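Local atomic coordinates of adenosine monophosphate-protein transferase (Bartonella henselae str. Houston-1, PDB entry 5NH2), a protein that transfers the AMP moiety of ATP to tyrosine or threonine side chains of host target proteins during infection, through its Fic (Fido) domain. Residues I25-L28 / N29-L32; E53-D56 / T57-C61; E184-M187 / V188-A192; M202-L205 / F206-S210; V239-G243 / E244-G248. All blocks are in the same frame, centred on the assembly; numbering follows the deposited sequence.

Interaction 1. Residues I25-L28 / N29-L32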
loop_
_atom_site.group_PDB
_atom_site.type_symbol
_atom_site.label_atom_id
_atom_site.label_comp_id
_atom_site.label_asym_id
_atom_site.label_seq_id
_atom_site.Cartn_x
_atom_site.Cartn_y
_atom_site.Cartn_z
ATOM N N ILE A 25 8.518 7.109 -24.000
ATOM C CA ILE A 25 8.891 5.697 -24.029
ATOM C C ILE A 25 7.690 4.883 -24.513
ATOM O O ILE A 25 6.671 4.781 -23.817
ATOM C CB ILE A 25 9.359 5.212 -22.646
ATOM C CG1 ILE A 25 10.441 6.147 -22.076
ATOM C CG2 ILE A 25 9.898 3.758 -22.724
ATOM C CD1 ILE A 25 11.585 6.330 -22.989
ATOM N N LYS A 26 7.824 4.262 -25.695
ATOM C CA LYS A 26 6.837 3.288 -26.157
ATOM C C LYS A 26 7.164 1.851 -25.731
ATOM O O LYS A 26 6.266 0.998 -25.734
ATOM C CB LYS A 26 6.701 3.362 -27.690
ATOM C CG LYS A 26 6.700 4.791 -28.251
ATOM C CD LYS A 26 5.907 4.965 -29.537
ATOM C CE LYS A 26 6.717 4.618 -30.771
ATOM N NZ LYS A 26 5.835 4.483 -31.989
ATOM N N ASN A 27 8.404 1.563 -25.331
ATOM C CA ASN A 27 8.738 0.231 -24.844
ATOM C C ASN A 27 8.250 0.094 -23.414
ATOM O O ASN A 27 8.609 0.901 -22.556
ATOM C CB ASN A 27 10.243 -0.012 -24.909
ATOM C CG ASN A 27 10.655 -1.281 -24.182
ATOM O OD1 ASN A 27 10.786 -1.306 -22.960
ATOM N ND2 ASN A 27 10.859 -2.345 -24.937
ATOM N N LEU A 28 7.462 -0.947 -23.150
ATOM C CA LEU A 28 6.689 -1.021 -21.911
ATOM C C LEU A 28 7.580 -1.059 -20.667
ATOM O O LEU A 28 7.343 -0.326 -19.697
ATOM C CB LEU A 28 5.760 -2.241 -21.942
ATOM C CG LEU A 28 5.190 -2.567 -20.559
ATOM C CD1 LEU A 28 4.016 -1.639 -20.268
ATOM C CD2 LEU A 28 4.838 -4.032 -20.387
ATOM N N ASN A 29 8.596 -1.915 -20.663
ATOM C CA ASN A 29 9.391 -2.088 -19.447
ATOM C C ASN A 29 10.228 -0.852 -19.115
ATOM O O ASN A 29 10.408 -0.539 -17.931
ATOM C CB ASN A 29 10.283 -3.334 -19.554
ATOM C CG ASN A 29 9.540 -4.620 -19.188
ATOM O OD1 ASN A 29 8.384 -4.585 -18.755
ATOM N ND2 ASN A 29 10.205 -5.758 -19.351
ATOM N N ALA A 30 10.759 -0.148 -20.122
ATOM C CA ALA A 30 11.515 1.075 -19.847
ATOM C C ALA A 30 10.603 2.160 -19.299
ATOM O O ALA A 30 10.973 2.904 -18.368
ATOM C CB ALA A 30 12.203 1.557 -21.116
ATOM N N PHE A 31 9.393 2.245 -19.853
ATOM C CA PHE A 31 8.392 3.115 -19.274
ATOM C C PHE A 31 8.132 2.745 -17.811
ATOM O O PHE A 31 8.098 3.623 -16.953
ATOM C CB PHE A 31 7.102 3.062 -20.109
ATOM C CG PHE A 31 5.907 3.489 -19.354
ATOM C CD1 PHE A 31 5.690 4.847 -19.094
ATOM C CD2 PHE A 31 5.019 2.542 -18.836
ATOM C CE1 PHE A 31 4.595 5.272 -18.355
ATOM C CE2 PHE A 31 3.913 2.947 -18.088
ATOM C CZ PHE A 31 3.702 4.330 -17.843
ATOM N N LEU A 32 7.986 1.452 -17.498
ATOM C CA LEU A 32 7.684 1.062 -16.121
ATOM C C LEU A 32 8.814 1.419 -15.164
ATOM O O LEU A 32 8.561 1.895 -14.057
ATOM C CB LEU A 32 7.404 -0.432 -16.039
ATOM C CG LEU A 32 6.137 -1.006 -16.666
ATOM C CD1 LEU A 32 6.127 -2.522 -16.556
ATOM C CD2 LEU A 32 4.914 -0.418 -16.005
#

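Interaction 2. Residues E53-D56 / T57-C61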
loop_
_atom_site.group_PDB
_atom_site.type_symbol
_atom_site.label_atom_id
_atom_site.label_comp_id
_atom_site.label_asym_id
_atom_site.label_seq_id
_atom_site.Cartn_x
_atom_site.Cartn_y
_atom_site.Cartn_z
ATOM N N GLU A 53 -6.309 20.135 5.679
ATOM C CA GLU A 53 -7.411 20.285 6.627
ATOM C C GLU A 53 -8.663 19.536 6.168
ATOM O O GLU A 53 -9.418 19.058 7.016
ATOM C CB GLU A 53 -7.708 21.771 6.932
ATOM C CG GLU A 53 -7.913 22.755 5.785
ATOM C CD GLU A 53 -7.865 24.224 6.284
ATOM O OE1 GLU A 53 -6.746 24.796 6.388
ATOM O OE2 GLU A 53 -8.943 24.800 6.597
ATOM N N TYR A 54 -8.885 19.372 4.861
ATOM C CA TYR A 54 -10.034 18.615 4.364
ATOM C C TYR A 54 -9.537 17.401 3.596
ATOM O O TYR A 54 -8.964 17.545 2.512
ATOM C CB TYR A 54 -10.941 19.476 3.480
ATOM C CG TYR A 54 -11.360 20.733 4.181
ATOM C CD1 TYR A 54 -11.302 21.962 3.547
ATOM C CD2 TYR A 54 -11.793 20.692 5.502
ATOM C CE1 TYR A 54 -11.669 23.119 4.213
ATOM C CE2 TYR A 54 -12.157 21.842 6.181
ATOM C CZ TYR A 54 -12.095 23.051 5.534
ATOM O OH TYR A 54 -12.468 24.188 6.215
ATOM N N PHE A 55 -9.781 16.210 4.149
ATOM C CA PHE A 55 -9.619 14.977 3.395
ATOM C C PHE A 55 -10.868 14.776 2.555
ATOM O O PHE A 55 -11.959 14.621 3.102
ATOM C CB PHE A 55 -9.374 13.784 4.320
ATOM C CG PHE A 55 -7.981 13.760 4.943
ATOM C CD1 PHE A 55 -6.901 13.197 4.263
ATOM C CD2 PHE A 55 -7.760 14.285 6.206
ATOM C CE1 PHE A 55 -5.595 13.158 4.840
ATOM C CE2 PHE A 55 -6.482 14.256 6.800
ATOM C CZ PHE A 55 -5.384 13.690 6.106
ATOM N N ASP A 56 -10.694 14.761 1.238
ATOM C CA ASP A 56 -11.769 14.742 0.269
ATOM C C ASP A 56 -11.207 14.282 -1.085
ATOM O O ASP A 56 -10.027 13.918 -1.196
ATOM C CB ASP A 56 -12.429 16.126 0.170
ATOM C CG ASP A 56 -11.419 17.267 -0.186
ATOM O OD1 ASP A 56 -10.264 16.992 -0.630
ATOM O OD2 ASP A 56 -11.809 18.459 -0.057
ATOM N N THR A 57 -12.051 14.342 -2.128
ATOM C CA THR A 57 -11.638 13.930 -3.477
ATOM C C THR A 57 -10.577 14.871 -4.072
ATOM O O THR A 57 -9.680 14.407 -4.798
ATOM C CB THR A 57 -12.865 13.857 -4.386
ATOM O OG1 THR A 57 -13.722 12.747 -3.976
ATOM C CG2 THR A 57 -12.458 13.758 -5.872
ATOM N N ALA A 58 -10.644 16.181 -3.743
ATOM C CA ALA A 58 -9.576 17.117 -4.098
ATOM C C ALA A 58 -8.233 16.628 -3.586
ATOM O O ALA A 58 -7.247 16.623 -4.325
ATOM C CB ALA A 58 -9.849 18.512 -3.532
ATOM N N TYR A 59 -8.170 16.226 -2.312
ATOM C CA TYR A 59 -6.889 15.799 -1.767
ATOM C C TYR A 59 -6.417 14.520 -2.435
ATOM O O TYR A 59 -5.258 14.430 -2.850
ATOM C CB TYR A 59 -6.985 15.615 -0.257
ATOM C CG TYR A 59 -5.660 15.235 0.407
ATOM C CD1 TYR A 59 -4.562 16.100 0.359
ATOM C CD2 TYR A 59 -5.512 14.023 1.099
ATOM C CE1 TYR A 59 -3.327 15.758 0.985
ATOM C CE2 TYR A 59 -4.317 13.693 1.711
ATOM C CZ TYR A 59 -3.212 14.564 1.655
ATOM O OH TYR A 59 -2.011 14.230 2.285
ATOM N N LEU A 60 -7.316 13.544 -2.597
ATOM C CA LEU A 60 -6.993 12.333 -3.367
ATOM C C LEU A 60 -6.371 12.667 -4.727
ATOM O O LEU A 60 -5.341 12.075 -5.124
ATOM C CB LEU A 60 -8.249 11.480 -3.554
ATOM C CG LEU A 60 -8.029 10.130 -4.181
ATOM C CD1 LEU A 60 -7.406 9.200 -3.164
ATOM C CD2 LEU A 60 -9.341 9.545 -4.808
ATOM N N CYS A 61 -6.979 13.637 -5.453
ATOM C CA CYS A 61 -6.460 13.986 -6.775
ATOM C C CYS A 61 -5.126 14.730 -6.690
ATOM O O CYS A 61 -4.279 14.573 -7.581
ATOM C CB CYS A 61 -7.484 14.811 -7.556
ATOM S SG CYS A 61 -8.927 13.826 -8.091
#

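Interaction 3. Residues E184-M187 / V188-A192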
loop_
_atom_site.group_PDB
_atom_site.type_symbol
_atom_site.label_atom_id
_atom_site.label_comp_id
_atom_site.label_asym_id
_atom_site.label_seq_id
_atom_site.Cartn_x
_atom_site.Cartn_y
_atom_site.Cartn_z
ATOM N N GLU A 184 -0.257 -11.017 -1.485
ATOM C CA GLU A 184 -1.208 -12.095 -1.246
ATOM C C GLU A 184 -2.302 -11.698 -0.248
ATOM O O GLU A 184 -3.501 -11.897 -0.514
ATOM C CB GLU A 184 -0.441 -13.321 -0.745
ATOM C CG GLU A 184 -1.333 -14.504 -0.359
ATOM C CD GLU A 184 -2.024 -15.143 -1.573
ATOM O OE1 GLU A 184 -1.674 -14.825 -2.742
ATOM O OE2 GLU A 184 -2.925 -15.981 -1.346
ATOM N N ARG A 185 -1.906 -11.192 0.932
ATOM C CA ARG A 185 -2.892 -10.899 1.979
ATOM C C ARG A 185 -3.840 -9.782 1.536
ATOM O O ARG A 185 -5.059 -9.896 1.718
ATOM C CB ARG A 185 -2.196 -10.535 3.300
ATOM C CG ARG A 185 -3.185 -10.129 4.435
ATOM C CD ARG A 185 -2.495 -9.659 5.734
ATOM N NE ARG A 185 -3.414 -9.740 6.874
ATOM C CZ ARG A 185 -3.121 -9.440 8.150
ATOM N NH1 ARG A 185 -1.911 -8.994 8.511
ATOM N NH2 ARG A 185 -4.063 -9.569 9.082
ATOM N N MET A 186 -3.295 -8.740 0.865
ATOM C CA MET A 186 -4.116 -7.657 0.313
ATOM C C MET A 186 -5.209 -8.208 -0.601
ATOM O O MET A 186 -6.382 -7.807 -0.497
ATOM C CB MET A 186 -3.231 -6.643 -0.455
ATOM C CG MET A 186 -3.957 -5.304 -0.836
ATOM S SD MET A 186 -4.501 -4.366 0.672
ATOM C CE MET A 186 -6.263 -4.640 0.638
ATOM N N MET A 187 -4.842 -9.152 -1.488
ATOM C CA MET A 187 -5.833 -9.667 -2.421
ATOM C C MET A 187 -6.870 -10.553 -1.707
ATOM O O MET A 187 -8.078 -10.463 -1.997
ATOM C CB MET A 187 -5.150 -10.423 -3.572
ATOM C CG MET A 187 -6.114 -11.497 -4.224
ATOM S SD MET A 187 -5.297 -12.838 -5.092
ATOM C CE MET A 187 -4.616 -13.956 -3.872
ATOM N N VAL A 188 -6.432 -11.395 -0.755
ATOM C CA VAL A 188 -7.388 -12.196 0.023
ATOM C C VAL A 188 -8.426 -11.281 0.701
ATOM O O VAL A 188 -9.639 -11.540 0.646
ATOM C CB VAL A 188 -6.639 -13.064 1.071
ATOM C CG1 VAL A 188 -7.607 -13.693 2.047
ATOM C CG2 VAL A 188 -5.765 -14.180 0.446
ATOM N N ALA A 189 -7.957 -10.216 1.376
ATOM C CA ALA A 189 -8.858 -9.305 2.106
ATOM C C ALA A 189 -9.848 -8.632 1.156
ATOM O O ALA A 189 -11.061 -8.633 1.407
ATOM C CB ALA A 189 -8.053 -8.239 2.902
ATOM N N SER A 190 -9.345 -8.075 0.041
ATOM C CA SER A 190 -10.218 -7.351 -0.882
ATOM C C SER A 190 -11.260 -8.271 -1.497
ATOM O O SER A 190 -12.431 -7.894 -1.606
ATOM C CB SER A 190 -9.411 -6.701 -2.024
ATOM O OG SER A 190 -8.304 -5.985 -1.520
ATOM N N VAL A 191 -10.857 -9.474 -1.940
ATOM C CA VAL A 191 -11.882 -10.282 -2.584
ATOM C C VAL A 191 -12.828 -10.873 -1.548
ATOM O O VAL A 191 -14.007 -11.126 -1.858
ATOM C CB VAL A 191 -11.325 -11.368 -3.546
ATOM C CG1 VAL A 191 -9.966 -10.993 -4.195
ATOM C CG2 VAL A 191 -11.443 -12.808 -3.002
ATOM N N ALA A 192 -12.374 -11.079 -0.303
ATOM C CA ALA A 192 -13.357 -11.440 0.722
ATOM C C ALA A 192 -14.435 -10.364 0.795
ATOM O O ALA A 192 -15.627 -10.683 0.790
ATOM C CB ALA A 192 -12.704 -11.659 2.086
#

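Interaction 4. Residues M202-L205 / F206-S210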
loop_
_atom_site.group_PDB
_atom_site.type_symbol
_atom_site.label_atom_id
_atom_site.label_comp_id
_atom_site.label_asym_id
_atom_site.label_seq_id
_atom_site.Cartn_x
_atom_site.Cartn_y
_atom_site.Cartn_z
ATOM N N MET A 202 -10.377 -8.104 6.176
ATOM C CA MET A 202 -9.989 -6.694 6.115
ATOM C C MET A 202 -9.869 -6.052 7.505
ATOM O O MET A 202 -8.899 -5.324 7.781
ATOM C CB MET A 202 -10.966 -5.901 5.256
ATOM C CG MET A 202 -10.395 -4.495 4.935
ATOM S SD MET A 202 -8.959 -4.425 3.779
ATOM C CE MET A 202 -9.822 -4.756 2.215
ATOM N N GLN A 203 -10.836 -6.309 8.392
ATOM C CA GLN A 203 -10.709 -5.848 9.778
ATOM C C GLN A 203 -9.418 -6.371 10.451
ATOM O O GLN A 203 -8.755 -5.634 11.193
ATOM C CB GLN A 203 -11.962 -6.274 10.587
ATOM C CG GLN A 203 -13.302 -5.603 10.182
ATOM C CD GLN A 203 -14.551 -6.451 10.572
ATOM O OE1 GLN A 203 -14.415 -7.595 10.995
ATOM N NE2 GLN A 203 -15.761 -5.876 10.429
ATOM N N HIS A 204 -9.053 -7.642 10.209
ATOM C CA HIS A 204 -7.835 -8.232 10.779
ATOM C C HIS A 204 -6.576 -7.586 10.183
ATOM O O HIS A 204 -5.627 -7.232 10.920
ATOM C CB HIS A 204 -7.868 -9.749 10.547
ATOM C CG HIS A 204 -6.681 -10.490 11.091
ATOM N ND1 HIS A 204 -6.356 -11.772 10.688
ATOM C CD2 HIS A 204 -5.746 -10.140 12.013
ATOM C CE1 HIS A 204 -5.266 -12.175 11.325
ATOM N NE2 HIS A 204 -4.874 -11.201 12.131
ATOM N N LEU A 205 -6.599 -7.352 8.859
ATOM C CA LEU A 205 -5.571 -6.560 8.193
ATOM C C LEU A 205 -5.354 -5.210 8.891
ATOM O O LEU A 205 -4.225 -4.903 9.301
ATOM C CB LEU A 205 -5.944 -6.364 6.716
ATOM C CG LEU A 205 -4.854 -5.819 5.769
ATOM C CD1 LEU A 205 -5.107 -6.279 4.347
ATOM C CD2 LEU A 205 -4.789 -4.342 5.774
ATOM N N PHE A 206 -6.419 -4.375 9.007
ATOM C CA PHE A 206 -6.286 -3.043 9.639
ATOM C C PHE A 206 -5.820 -3.146 11.100
ATOM O O PHE A 206 -5.105 -2.251 11.589
ATOM C CB PHE A 206 -7.617 -2.247 9.581
ATOM C CG PHE A 206 -7.820 -1.408 8.293
ATOM C CD1 PHE A 206 -7.833 -2.013 7.009
ATOM C CD2 PHE A 206 -8.073 -0.035 8.376
ATOM C CE1 PHE A 206 -8.046 -1.249 5.854
ATOM C CE2 PHE A 206 -8.273 0.766 7.216
ATOM C CZ PHE A 206 -8.252 0.167 5.966
ATOM N N GLU A 207 -6.196 -4.238 11.809
ATOM C CA GLU A 207 -5.744 -4.398 13.197
ATOM C C GLU A 207 -4.222 -4.649 13.283
ATOM O O GLU A 207 -3.522 -4.006 14.081
ATOM C CB GLU A 207 -6.532 -5.519 13.885
ATOM C CG GLU A 207 -5.856 -6.086 15.144
ATOM C CD GLU A 207 -6.013 -5.212 16.397
ATOM O OE1 GLU A 207 -6.768 -4.188 16.382
ATOM O OE2 GLU A 207 -5.344 -5.555 17.411
ATOM N N ASP A 208 -3.698 -5.562 12.458
ATOM C CA ASP A 208 -2.275 -5.902 12.500
ATOM C C ASP A 208 -1.369 -4.700 12.218
ATOM O O ASP A 208 -0.245 -4.633 12.745
ATOM C CB ASP A 208 -1.987 -7.021 11.487
ATOM C CG ASP A 208 -2.425 -8.378 11.994
ATOM O OD1 ASP A 208 -2.984 -8.439 13.119
ATOM O OD2 ASP A 208 -2.221 -9.383 11.280
ATOM N N ILE A 209 -1.802 -3.782 11.343
ATOM C CA ILE A 209 -0.959 -2.659 10.905
ATOM C C ILE A 209 -1.279 -1.340 11.632
ATOM O O ILE A 209 -0.735 -0.289 11.257
ATOM C CB ILE A 209 -1.036 -2.486 9.392
ATOM C CG1 ILE A 209 -2.420 -1.939 9.036
ATOM C CG2 ILE A 209 -0.833 -3.849 8.730
ATOM C CD1 ILE A 209 -2.534 -1.604 7.563
ATOM N N SER A 210 -2.172 -1.361 12.625
ATOM C CA SER A 210 -2.488 -0.209 13.483
ATOM C C SER A 210 -2.089 -0.447 14.937
ATOM O O SER A 210 -1.721 0.502 15.633
ATOM C CB SER A 210 -3.971 0.203 13.401
ATOM O OG SER A 210 -4.826 -0.857 13.770
#

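Interaction 5. Residues V239-G243 / E244-G248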
loop_
_atom_site.group_PDB
_atom_site.type_symbol
_atom_site.label_atom_id
_atom_site.label_comp_id
_atom_site.label_asym_id
_atom_site.label_seq_id
_atom_site.Cartn_x
_atom_site.Cartn_y
_atom_site.Cartn_z
ATOM N N VAL A 239 -0.683 -11.630 11.995
ATOM C CA VAL A 239 -0.497 -11.810 13.414
ATOM C C VAL A 239 -1.668 -12.611 13.932
ATOM O O VAL A 239 -2.820 -12.335 13.574
ATOM C CB VAL A 239 -0.374 -10.459 14.111
ATOM C CG1 VAL A 239 -0.549 -10.600 15.637
ATOM C CG2 VAL A 239 0.994 -9.875 13.751
ATOM N N ALA A 240 -1.373 -13.625 14.745
ATOM C CA ALA A 240 -2.412 -14.463 15.317
ATOM C C ALA A 240 -3.510 -13.621 15.952
ATOM O O ALA A 240 -3.235 -12.634 16.643
ATOM C CB ALA A 240 -1.795 -15.391 16.361
ATOM N N LYS A 241 -4.764 -14.018 15.697
ATOM C CA LYS A 241 -5.934 -13.360 16.281
ATOM C C LYS A 241 -6.184 -13.835 17.711
ATOM O O LYS A 241 -6.038 -15.021 18.029
ATOM C CB LYS A 241 -7.191 -13.631 15.452
ATOM C CG LYS A 241 -7.125 -13.258 14.001
ATOM C CD LYS A 241 -8.533 -13.308 13.360
ATOM C CE LYS A 241 -9.533 -12.361 14.063
ATOM N NZ LYS A 241 -10.668 -11.949 13.183
ATOM N N GLU A 242 -6.602 -12.906 18.564
ATOM C CA GLU A 242 -6.843 -13.244 19.950
ATOM C C GLU A 242 -7.954 -14.288 20.033
ATOM O O GLU A 242 -9.055 -14.089 19.507
ATOM C CB GLU A 242 -7.214 -11.987 20.748
ATOM C CG GLU A 242 -6.060 -11.034 21.109
ATOM C CD GLU A 242 -5.711 -10.065 19.979
ATOM O OE1 GLU A 242 -6.569 -9.831 19.096
ATOM O OE2 GLU A 242 -4.572 -9.548 19.978
ATOM N N GLY A 243 -7.645 -15.414 20.680
ATOM C CA GLY A 243 -8.589 -16.476 20.914
ATOM C C GLY A 243 -8.536 -17.610 19.914
ATOM O O GLY A 243 -9.041 -18.690 20.217
ATOM N N GLU A 244 -7.949 -17.392 18.733
ATOM C CA GLU A 244 -7.846 -18.428 17.705
ATOM C C GLU A 244 -6.763 -19.452 18.025
ATOM O O GLU A 244 -5.782 -19.172 18.722
ATOM C CB GLU A 244 -7.539 -17.811 16.344
ATOM C CG GLU A 244 -8.587 -16.858 15.881
ATOM C CD GLU A 244 -9.925 -17.531 15.774
ATOM O OE1 GLU A 244 -10.002 -18.537 15.040
ATOM O OE2 GLU A 244 -10.888 -17.070 16.431
ATOM N N THR A 245 -6.943 -20.653 17.501
ATOM C CA THR A 245 -5.948 -21.701 17.643
ATOM C C THR A 245 -5.308 -21.937 16.283
ATOM O O THR A 245 -5.945 -21.757 15.248
ATOM C CB THR A 245 -6.565 -22.993 18.211
ATOM O OG1 THR A 245 -7.101 -22.741 19.524
ATOM C CG2 THR A 245 -5.523 -24.091 18.328
ATOM N N TYR A 246 -4.033 -22.269 16.288
ATOM C CA TYR A 246 -3.316 -22.581 15.071
ATOM C C TYR A 246 -2.490 -23.825 15.333
ATOM O O TYR A 246 -2.015 -24.041 16.453
ATOM C CB TYR A 246 -2.437 -21.405 14.642
ATOM C CG TYR A 246 -3.205 -20.101 14.537
ATOM C CD1 TYR A 246 -3.518 -19.341 15.660
ATOM C CD2 TYR A 246 -3.621 -19.632 13.314
ATOM C CE1 TYR A 246 -4.231 -18.141 15.558
ATOM C CE2 TYR A 246 -4.331 -18.443 13.205
ATOM C CZ TYR A 246 -4.629 -17.700 14.323
ATOM O OH TYR A 246 -5.339 -16.515 14.146
ATOM N N THR A 247 -2.350 -24.670 14.319
ATOM C CA THR A 247 -1.518 -25.855 14.469
ATOM C C THR A 247 -0.623 -25.997 13.255
ATOM O O THR A 247 -1.118 -26.140 12.138
ATOM C CB THR A 247 -2.353 -27.120 14.666
ATOM O OG1 THR A 247 -3.315 -26.896 15.702
ATOM C CG2 THR A 247 -1.438 -28.254 15.092
ATOM N N GLY A 248 0.682 -26.000 13.488
ATOM C CA GLY A 248 1.622 -26.084 12.392
ATOM C C GLY A 248 3.058 -26.171 12.867
ATOM O O GLY A 248 3.345 -26.518 14.014
#

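Interaction 1. Residues I25-L28 / N29-L32
A helix N-terminus closed by an asparagine N-cap is the subject here: Asn-27 stands right before helix 28-46, and its side chain turns back onto the first turn. Its carbonyl oxygen OD1 accepts from Ala-30 N at 3.1 Å; the donor lies in the carbonyl plane of the amide and the N-H...O angle is 168°, so the bond is nearly straight. The first torsion explains the reach: with CG trans to the backbone N (chi1 170°), OD1 is carried to the N-H of Ala-30. The backbone carbonyl of the same residue serves as well, since Phe-31 N donates to Asn-27 O at 3.1 Å. One residue thus satisfies two successive N-H groups, the first through its side chain and the second through its main chain. The next helical bond, from Leu-32 N to Leu-28 O at 2.9 Å, continues the pattern.

Apolar packing flanks the cap. The CG2 branch of Ile-25 leans against the first turn, 3.6 Å from Ala-30 CB and 3.9 Å from Phe-31 CB. Along another flank Leu-28 and Leu-32, one turn apart, meet loosely, CG of Leu-28 lying 4.1 Å from CD1 of Leu-32. Phe-31 is the buried member: its side chain packs on Asn-21 and Thr-71 and lies about 6 Å from the side chain of Glu-155, which binds ATP. Loop support comes from Asn-21, whose ND2 bonds to Ile-25 O. A side-chain oxygen that accepts from the N-H three residues on is the classic Asn N-cap of an alpha-helix.

Interaction 2. Residues E53-D56 / T57-C61
Phe-55 lays the CD1-CE1 side of its ring against the CD2-CE2 side of Tyr-59, four residues on, with CE1 of Phe-55 3.4 Å from CE2 of Tyr-59. The two side chains run alongside each other in the same direction, yet their ring planes stand at 89° and the centroids are 5.2 Å apart; the two rings meet obliquely. Tyr-59 reaches the contact by extending its ring trans to the backbone N, alongside the preceding loop. Both rings continue into the body of the domain: Phe-55 meets Leu-168 and Ala-171 of helix 157-171 and Leu-122 of helix 109-124, while the hydroxyl of Tyr-59 is held by Asn-167.

Between these aromatics in sequence sits Asp-56, which closes the start of helix 57-68. Its OD1 accepts from Tyr-59 N at 2.8 Å, the donor approaching nearly along the C-O axis of the carboxylate. For this the carboxyl group takes the position between backbone N and carbonyl carbon (chi1 57°), which curls it over the first turn. Asp-56 O then receives Leu-60 N at 3.1 Å with an N-H...O angle of 175°, beginning the regular helical bonding. A negative carboxylate at this end would be expected to interact favourably with the helix dipole. Thr-57 adds a tie from the first turn to helix 109-124, through its OG1 and Asp-119. An aspartate accepting from the amide three residues ahead is a textbook N-cap, used here at the entry to an early helix of the Fic fold.

Interaction 3. Residues E184-M187 / V188-A192
Val-188 and Met-187 make the largest contributions to this contact within helix 183-196, each reaching to a residue one turn away. Val-188 turns CG2 back over the preceding turn, 3.4 Å from Glu-184 O and 3.8 Å from Glu-184 OE2. The glutamate brings its carboxylate there by bending at chi2 (69°), so the aliphatic branch and the acid cross at a slant. Met-187 runs alongside Val-191 in the same direction, its CG 3.9 Å from CG1 of the valine; beyond the helix it packs on Trp-101.

Met-186 supplies the polar feature. Its carbonyl oxygen accepts two bonds, from Ser-190 N at 3.0 Å and from Ser-190 OG at 2.8 Å. The two donors come from opposite faces of the carbonyl plane, the hydroxyl standing 35° out of it. Ser-190 places OG there by setting it beside its own backbone N (chi1 -49°), while CE of Met-186 lies 3.3 Å from that oxygen.

Chemically, the buried serine hydroxyl is satisfied by its own helix, returned to the carbonyl four residues back. The bond from OG holds the serine side chain in its rotamer, and Met-186 O carries two donors, with apolar methionine and valine groups packed on the flanks.

Interaction 4. Residues M202-L205 / F206-S210
Helix 200-208 is a short helix of the Fido region whose contact here is largely buried, and Met-202 and Phe-206 on it form a Met-aromatic contact one turn apart. The sulfur SD of Met-202 lies at the edge of the phenylalanine ring, 5.1 Å from its centroid and 76° off the ring normal, and is nearest to CE1 at 3.9 Å. Bends at chi2 and chi3 of Met-202 fold its chain back to bring the sulfur there. The same ring packs edge-to-face with Phe-144 of helix 133-150, so this contact joins two helices. CD2 of Leu-205 adds to the apolar side, 4.0 Å both from CD1 of Phe-206 and from CD1 of Ile-209.

His-204 and Asp-208 share another flank. Their side chains slant past each other with the ring and carboxylate planes 82° apart. NE2 of His-204 and OD2 of Asp-208 approach to 3.3 Å, but the angle is too poor for a hydrogen bond. Each group is directed to another partner: NE2 to Val-239 O, and OD2 to Val-239 N and to Arg-185 in a salt bridge. Ile-209 N gives only a weak bond to Leu-205 O at 3.4 Å. Ser-210 turns its hydroxyl back, donating to Phe-206 O at 2.6 Å, and the same OG meets Arg-133 and Asn-137.

The chemistry implies a division of labour: one flank is apolar and packs on helices 133-150 and 183-196, while the other turns His-204 and Asp-208 to Val-239 of the intracellular delivery domain. The arginine close to Asp-208 would probably favour its charged form.

Interaction 5. Residues V239-G243 / E244-G248
Lys-241 N donates to the phenolic oxygen of Tyr-246 at 3.0 Å, with an N-H...O angle of 170°. This nearly straight bond, spanning five residues, fastens the loop that leaves strand 237-239 to the start of strand 245-253. The ring reaches across because CG of Tyr-246 lies beside its own backbone N, with the side chain directed back at the loop. The second polar tie is the closing bond of a type II beta turn: Glu-244 N donates to Lys-241 O at 3.1 Å, coming from above the carbonyl plane, 42° out of it. Gly-243 occupies the third position of that turn with a positive phi of 97°, a conformation in which a side chain would press on the preceding carbonyl oxygen.

Apolar contacts accompany these bonds. The methyl CB of Ala-240 approaches CE1 of Tyr-246 at 3.8 Å, meeting the ring obliquely. Lys-241 and Glu-244 touch through their aliphatic parts, CB to CG at 3.5 Å, while their charged ends stay apart, NZ and OE2 being 6.1 Å from each other. CB of Lys-241 also lies 3.7 Å from the tyrosine hydroxyl oxygen, so an aliphatic carbon lies beside the acceptor.

Further out, Glu-242 forms a salt bridge with Lys-214 of helix 212-227, and Thr-245 bonds to Thr-291 on strand 287-291. Ala-240 and Tyr-246 both pack on Ile-267 of strand 265-270, within the mixed sheet. A type II turn with glycine in its third position, braced by a tyrosine from the following strand, is here a strand connection in the intracellular delivery domain, a family placed in the OB clan, consistent with an OB-type fold.

Overall arrangement
All five contacts are local, yet their chemistry follows their place in the fold. Interactions 1 and 2 are both N-caps, with an amide at the surface and a carboxylate at a partly buried site; their centres lie 31 Å apart, at the starts of successive helices. Interactions 3 and 4 belong to successive helices of the Fido region, the latter more deeply buried, and they touch: Arg-185 NH1 reaches Asp-208 OD2 at 2.8 Å. Interaction 5, a surface turn in the delivery domain, meets interaction 4 through Val-239, whose N and O probably bond to Asp-208 and His-204. Asp-208 therefore links Fido helices to the delivery domain, while interactions 1 and 5 lie on opposite sides of the chain's centre.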